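Local coordinates for GTPase-activating protein GYP1 (PDB 1FKM), which stimulates GTP hydrolysis by the Ypt/Rab GTPases Ypt1 and Ypt7, supplying an arginine and a glutamine finger in trans, at residues Ala333-Glu345 with Thr353-Glu365. Sequence-based numbering, arbitrary orientation.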
loop_
_atom_site.group_PDB
_atom_site.type_symbol
_atom_site.label_atom_id
_atom_site.label_comp_id
_atom_site.label_asym_id
_atom_site.label_seq_id
_atom_site.Cartn_x
_atom_site.Cartn_y
_atom_site.Cartn_z
ATOM N N ALA A 333 2.935 -14.872 -7.302
ATOM C CA ALA A 333 3.243 -16.223 -7.763
ATOM C C ALA A 333 3.753 -17.076 -6.596
ATOM O O ALA A 333 3.323 -18.216 -6.418
ATOM C CB ALA A 333 4.290 -16.170 -8.882
ATOM N N ALA A 334 4.663 -16.523 -5.798
ATOM C CA ALA A 334 5.210 -17.255 -4.658
ATOM C C ALA A 334 4.125 -17.535 -3.620
ATOM O O ALA A 334 4.114 -18.596 -2.989
ATOM C CB ALA A 334 6.361 -16.467 -4.027
ATOM N N PHE A 335 3.211 -16.581 -3.452
ATOM C CA PHE A 335 2.106 -16.708 -2.504
ATOM C C PHE A 335 1.219 -17.875 -2.934
ATOM O O PHE A 335 0.916 -18.771 -2.138
ATOM C CB PHE A 335 1.289 -15.408 -2.482
ATOM C CG PHE A 335 0.159 -15.401 -1.480
ATOM C CD1 PHE A 335 0.401 -15.636 -0.128
ATOM C CD2 PHE A 335 -1.139 -15.106 -1.882
ATOM C CE1 PHE A 335 -0.640 -15.569 0.810
ATOM C CE2 PHE A 335 -2.182 -15.036 -0.951
ATOM C CZ PHE A 335 -1.925 -15.266 0.395
ATOM N N LEU A 336 0.815 -17.857 -4.201
ATOM C CA LEU A 336 -0.033 -18.905 -4.755
ATOM C C LEU A 336 0.627 -20.276 -4.683
ATOM O O LEU A 336 0.019 -21.235 -4.214
ATOM C CB LEU A 336 -0.374 -18.598 -6.215
ATOM C CG LEU A 336 -1.245 -19.635 -6.941
ATOM C CD1 LEU A 336 -2.604 -19.764 -6.239
ATOM C CD2 LEU A 336 -1.432 -19.210 -8.386
ATOM N N ILE A 337 1.867 -20.363 -5.159
ATOM C CA ILE A 337 2.593 -21.628 -5.177
ATOM C C ILE A 337 2.714 -22.253 -3.792
ATOM O O ILE A 337 2.820 -23.473 -3.662
ATOM C CB ILE A 337 4.004 -21.451 -5.793
ATOM C CG1 ILE A 337 3.880 -20.980 -7.246
ATOM C CG2 ILE A 337 4.777 -22.764 -5.743
ATOM C CD1 ILE A 337 3.058 -21.888 -8.130
ATOM N N LYS A 338 2.690 -21.423 -2.757
ATOM C CA LYS A 338 2.790 -21.933 -1.399
ATOM C C LYS A 338 1.619 -22.870 -1.097
ATOM O O LYS A 338 1.758 -23.820 -0.323
ATOM C CB LYS A 338 2.796 -20.777 -0.396
ATOM C CG LYS A 338 2.868 -21.222 1.055
ATOM C CD LYS A 338 2.946 -20.034 1.998
ATOM C CE LYS A 338 2.963 -20.484 3.455
ATOM N NZ LYS A 338 4.119 -21.375 3.753
ATOM N N TRP A 339 0.472 -22.599 -1.716
ATOM C CA TRP A 339 -0.729 -23.405 -1.508
ATOM C C TRP A 339 -0.903 -24.483 -2.581
ATOM O O TRP A 339 -1.885 -25.224 -2.568
ATOM C CB TRP A 339 -1.966 -22.507 -1.510
ATOM C CG TRP A 339 -1.828 -21.263 -0.678
ATOM C CD1 TRP A 339 -1.876 -19.971 -1.122
ATOM C CD2 TRP A 339 -1.612 -21.192 0.735
ATOM N NE1 TRP A 339 -1.701 -19.100 -0.074
ATOM C CE2 TRP A 339 -1.537 -19.822 1.078
ATOM C CE3 TRP A 339 -1.476 -22.153 1.746
ATOM C CZ2 TRP A 339 -1.331 -19.388 2.389
ATOM C CZ3 TRP A 339 -1.272 -21.723 3.051
ATOM C CH2 TRP A 339 -1.201 -20.349 3.359
ATOM N N SER A 340 0.054 -24.574 -3.497
ATOM C CA SER A 340 -0.011 -25.534 -4.599
ATOM C C SER A 340 -0.514 -26.942 -4.252
ATOM O O SER A 340 -1.480 -27.419 -4.846
ATOM C CB SER A 340 1.354 -25.638 -5.281
ATOM O OG SER A 340 1.260 -26.398 -6.474
ATOM N N ASP A 341 0.140 -27.612 -3.308
ATOM C CA ASP A 341 -0.272 -28.964 -2.934
ATOM C C ASP A 341 -1.728 -29.013 -2.478
ATOM O O ASP A 341 -2.483 -29.909 -2.870
ATOM C CB ASP A 341 0.638 -29.512 -1.830
ATOM C CG ASP A 341 2.086 -29.603 -2.265
ATOM O OD1 ASP A 341 2.351 -30.196 -3.331
ATOM O OD2 ASP A 341 2.963 -29.086 -1.540
ATOM N N GLN A 342 -2.122 -28.051 -1.652
ATOM C CA GLN A 342 -3.496 -27.987 -1.156
ATOM C C GLN A 342 -4.497 -27.729 -2.285
ATOM O O GLN A 342 -5.555 -28.349 -2.336
ATOM C CB GLN A 342 -3.627 -26.878 -0.110
ATOM C CG GLN A 342 -2.962 -27.175 1.221
ATOM C CD GLN A 342 -2.975 -25.976 2.154
ATOM O OE1 GLN A 342 -2.161 -25.062 2.020
ATOM N NE2 GLN A 342 -3.911 -25.966 3.097
ATOM N N LEU A 343 -4.158 -26.808 -3.181
ATOM C CA LEU A 343 -5.038 -26.456 -4.296
ATOM C C LEU A 343 -5.306 -27.635 -5.229
ATOM O O LEU A 343 -6.401 -27.755 -5.781
ATOM C CB LEU A 343 -4.437 -25.282 -5.090
ATOM C CG LEU A 343 -4.414 -23.941 -4.340
ATOM C CD1 LEU A 343 -3.588 -22.908 -5.097
ATOM C CD2 LEU A 343 -5.841 -23.456 -4.149
HETATM N N MSE A 344 -4.307 -28.497 -5.397
HETATM C CA MSE A 344 -4.424 -29.670 -6.263
HETATM C C MSE A 344 -5.575 -30.599 -5.872
HETATM O O MSE A 344 -6.005 -31.425 -6.675
HETATM C CB MSE A 344 -3.120 -30.478 -6.245
HETATM C CG MSE A 344 -1.917 -29.791 -6.872
HETATM SE SE MSE A 344 -2.039 -29.610 -8.792
HETATM C CE MSE A 344 -1.416 -31.365 -9.314
ATOM N N GLU A 345 -6.073 -30.467 -4.647
ATOM C CA GLU A 345 -7.159 -31.328 -4.179
ATOM C C GLU A 345 -8.507 -30.616 -4.105
ATOM O O GLU A 345 -9.464 -31.153 -3.547
ATOM C CB GLU A 345 -6.820 -31.891 -2.793
ATOM C CG GLU A 345 -5.451 -32.553 -2.679
ATOM C CD GLU A 345 -5.286 -33.747 -3.602
ATOM O OE1 GLU A 345 -6.202 -34.594 -3.658
ATOM O OE2 GLU A 345 -4.230 -33.848 -4.263
ATOM N N THR A 353 -13.077 -20.004 -2.978
ATOM C CA THR A 353 -13.305 -19.687 -1.576
ATOM C C THR A 353 -11.968 -19.577 -0.840
ATOM O O THR A 353 -11.738 -18.630 -0.089
ATOM C CB THR A 353 -14.160 -20.780 -0.893
ATOM O OG1 THR A 353 -15.460 -20.811 -1.491
ATOM C CG2 THR A 353 -14.300 -20.503 0.599
ATOM N N PHE A 354 -11.089 -20.549 -1.073
ATOM C CA PHE A 354 -9.774 -20.588 -0.431
ATOM C C PHE A 354 -8.865 -19.411 -0.794
ATOM O O PHE A 354 -8.283 -18.778 0.085
ATOM C CB PHE A 354 -9.056 -21.894 -0.784
ATOM C CG PHE A 354 -7.722 -22.058 -0.103
ATOM C CD1 PHE A 354 -7.641 -22.585 1.181
ATOM C CD2 PHE A 354 -6.548 -21.672 -0.740
ATOM C CE1 PHE A 354 -6.407 -22.727 1.821
ATOM C CE2 PHE A 354 -5.308 -21.810 -0.109
ATOM C CZ PHE A 354 -5.240 -22.339 1.173
ATOM N N LEU A 355 -8.735 -19.125 -2.086
ATOM C CA LEU A 355 -7.868 -18.042 -2.531
ATOM C C LEU A 355 -8.384 -16.639 -2.228
ATOM O O LEU A 355 -7.624 -15.673 -2.301
ATOM C CB LEU A 355 -7.574 -18.190 -4.025
ATOM C CG LEU A 355 -6.764 -19.453 -4.332
ATOM C CD1 LEU A 355 -6.609 -19.624 -5.833
ATOM C CD2 LEU A 355 -5.401 -19.369 -3.640
ATOM N N GLN A 356 -9.669 -16.521 -1.902
ATOM C CA GLN A 356 -10.238 -15.222 -1.554
ATOM C C GLN A 356 -10.281 -15.117 -0.033
ATOM O O GLN A 356 -10.706 -14.106 0.521
ATOM C CB GLN A 356 -11.653 -15.065 -2.124
ATOM C CG GLN A 356 -11.730 -15.183 -3.642
ATOM C CD GLN A 356 -13.133 -14.946 -4.176
ATOM O OE1 GLN A 356 -14.116 -15.385 -3.581
ATOM N NE2 GLN A 356 -13.229 -14.263 -5.309
ATOM N N ASN A 357 -9.836 -16.176 0.639
ATOM C CA ASN A 357 -9.806 -16.210 2.098
ATOM C C ASN A 357 -8.633 -17.065 2.582
ATOM O O ASN A 357 -8.819 -18.003 3.357
ATOM C CB ASN A 357 -11.120 -16.782 2.635
ATOM C CG ASN A 357 -12.324 -15.956 2.228
ATOM O OD1 ASN A 357 -12.480 -14.814 2.659
ATOM N ND2 ASN A 357 -13.179 -16.530 1.387
ATOM N N PRO A 358 -7.407 -16.745 2.132
ATOM C CA PRO A 358 -6.195 -17.482 2.512
ATOM C C PRO A 358 -5.980 -17.491 4.025
ATOM O O PRO A 358 -6.272 -16.510 4.701
ATOM C CB PRO A 358 -5.082 -16.718 1.796
ATOM C CG PRO A 358 -5.779 -16.057 0.655
ATOM C CD PRO A 358 -7.065 -15.601 1.271
ATOM N N PRO A 359 -5.457 -18.602 4.568
ATOM C CA PRO A 359 -5.197 -18.742 6.006
ATOM C C PRO A 359 -3.915 -18.019 6.420
ATOM O O PRO A 359 -2.920 -18.649 6.779
ATOM C CB PRO A 359 -5.094 -20.253 6.182
ATOM C CG PRO A 359 -4.432 -20.670 4.897
ATOM C CD PRO A 359 -5.182 -19.866 3.859
ATOM N N THR A 360 -3.952 -16.690 6.372
ATOM C CA THR A 360 -2.793 -15.863 6.706
ATOM C C THR A 360 -2.999 -15.078 7.999
ATOM O O THR A 360 -2.178 -14.232 8.360
ATOM C CB THR A 360 -2.528 -14.847 5.592
ATOM O OG1 THR A 360 -3.670 -13.987 5.467
ATOM C CG2 THR A 360 -2.290 -15.559 4.265
ATOM N N LYS A 361 -4.101 -15.364 8.682
ATOM C CA LYS A 361 -4.453 -14.682 9.920
ATOM C C LYS A 361 -3.339 -14.660 10.963
ATOM O O LYS A 361 -3.106 -13.635 11.610
ATOM C CB LYS A 361 -5.703 -15.330 10.516
ATOM C CG LYS A 361 -6.261 -14.625 11.736
ATOM C CD LYS A 361 -7.622 -15.190 12.126
ATOM C CE LYS A 361 -8.698 -14.861 11.088
ATOM N NZ LYS A 361 -8.451 -15.473 9.750
ATOM N N ASP A 362 -2.648 -15.783 11.119
ATOM C CA ASP A 362 -1.584 -15.875 12.108
ATOM C C ASP A 362 -0.172 -15.785 11.548
ATOM O O ASP A 362 0.782 -16.183 12.213
ATOM C CB ASP A 362 -1.732 -17.167 12.916
ATOM C CG ASP A 362 -3.031 -17.219 13.698
ATOM O OD1 ASP A 362 -3.319 -16.254 14.437
ATOM O OD2 ASP A 362 -3.763 -18.223 13.579
ATOM N N TRP A 363 -0.028 -15.267 10.332
ATOM C CA TRP A 363 1.299 -15.137 9.743
ATOM C C TRP A 363 2.161 -14.216 10.597
ATOM O O TRP A 363 1.679 -13.217 11.139
ATOM C CB TRP A 363 1.208 -14.582 8.317
ATOM C CG TRP A 363 1.135 -15.640 7.253
ATOM C CD1 TRP A 363 0.509 -16.850 7.340
ATOM C CD2 TRP A 363 1.680 -15.564 5.930
ATOM N NE1 TRP A 363 0.629 -17.532 6.153
ATOM C CE2 TRP A 363 1.342 -16.765 5.270
ATOM C CE3 TRP A 363 2.421 -14.593 5.238
ATOM C CZ2 TRP A 363 1.718 -17.028 3.948
ATOM C CZ3 TRP A 363 2.796 -14.853 3.922
ATOM C CH2 TRP A 363 2.443 -16.064 3.292
ATOM N N THR A 364 3.435 -14.568 10.721
ATOM C CA THR A 364 4.378 -13.779 11.503
ATOM C C THR A 364 5.414 -13.130 10.597
ATOM O O THR A 364 5.364 -13.266 9.372
ATOM C CB THR A 364 5.132 -14.651 12.522
ATOM O OG1 THR A 364 5.849 -15.677 11.826
ATOM C CG2 THR A 364 4.166 -15.286 13.505
ATOM N N GLU A 365 6.354 -12.427 11.220
ATOM C CA GLU A 365 7.435 -11.761 10.510
ATOM C C GLU A 365 8.199 -12.785 9.680
ATOM O O GLU A 365 8.617 -12.505 8.553
ATOM C CB GLU A 365 8.378 -11.100 11.520
ATOM C CG GLU A 365 9.722 -10.650 10.961
ATOM C CD GLU A 365 9.590 -9.621 9.860
ATOM O OE1 GLU A 365 8.826 -8.650 10.041
ATOM O OE2 GLU A 365 10.258 -9.777 8.814
#
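In the C-terminal part of the all-helical TBC (Ypt/Rab-GAP) domain, the end of helix 324-338 and the short helix 340-343 pack against the end of helix 348-355 and the proline-containing loop that follows. W339 is the centre of this apolar contact, which no hydrogen bond crosses. The edge of F354 points into one indole face in an edge-to-face pair, planes at 81°, with F354 CE2 3.6 Å from W339 CG. P359 CD lies over the same face, 4.3 Å from the centroid of the six-membered ring of W339, in a CH-pi contact. With CG set anti to the carbonyl carbon (chi1 -46°), the indole lies between these two groups and K338, whose CD sits over the opposite face. Without the indole, as with an alanine here, the F354 edge and the P359 ring would probably lose their shared platform, opening a gap between them and K338. Deeper down, L336 CD1 meets L355 CD2 at 3.8 Å. F335 receives P358 CB at 3.7 Å from its CZ. T360 CG2 lies in the plane of that ring, 3.8 Å from F335 CE1, while T360 OG1 is hydrogen-bonded to E244 O. At the outer border, the aliphatic part of K338 slides past the W363 indole in the opposite direction, K338 CE 3.7 Å from W363 CZ2.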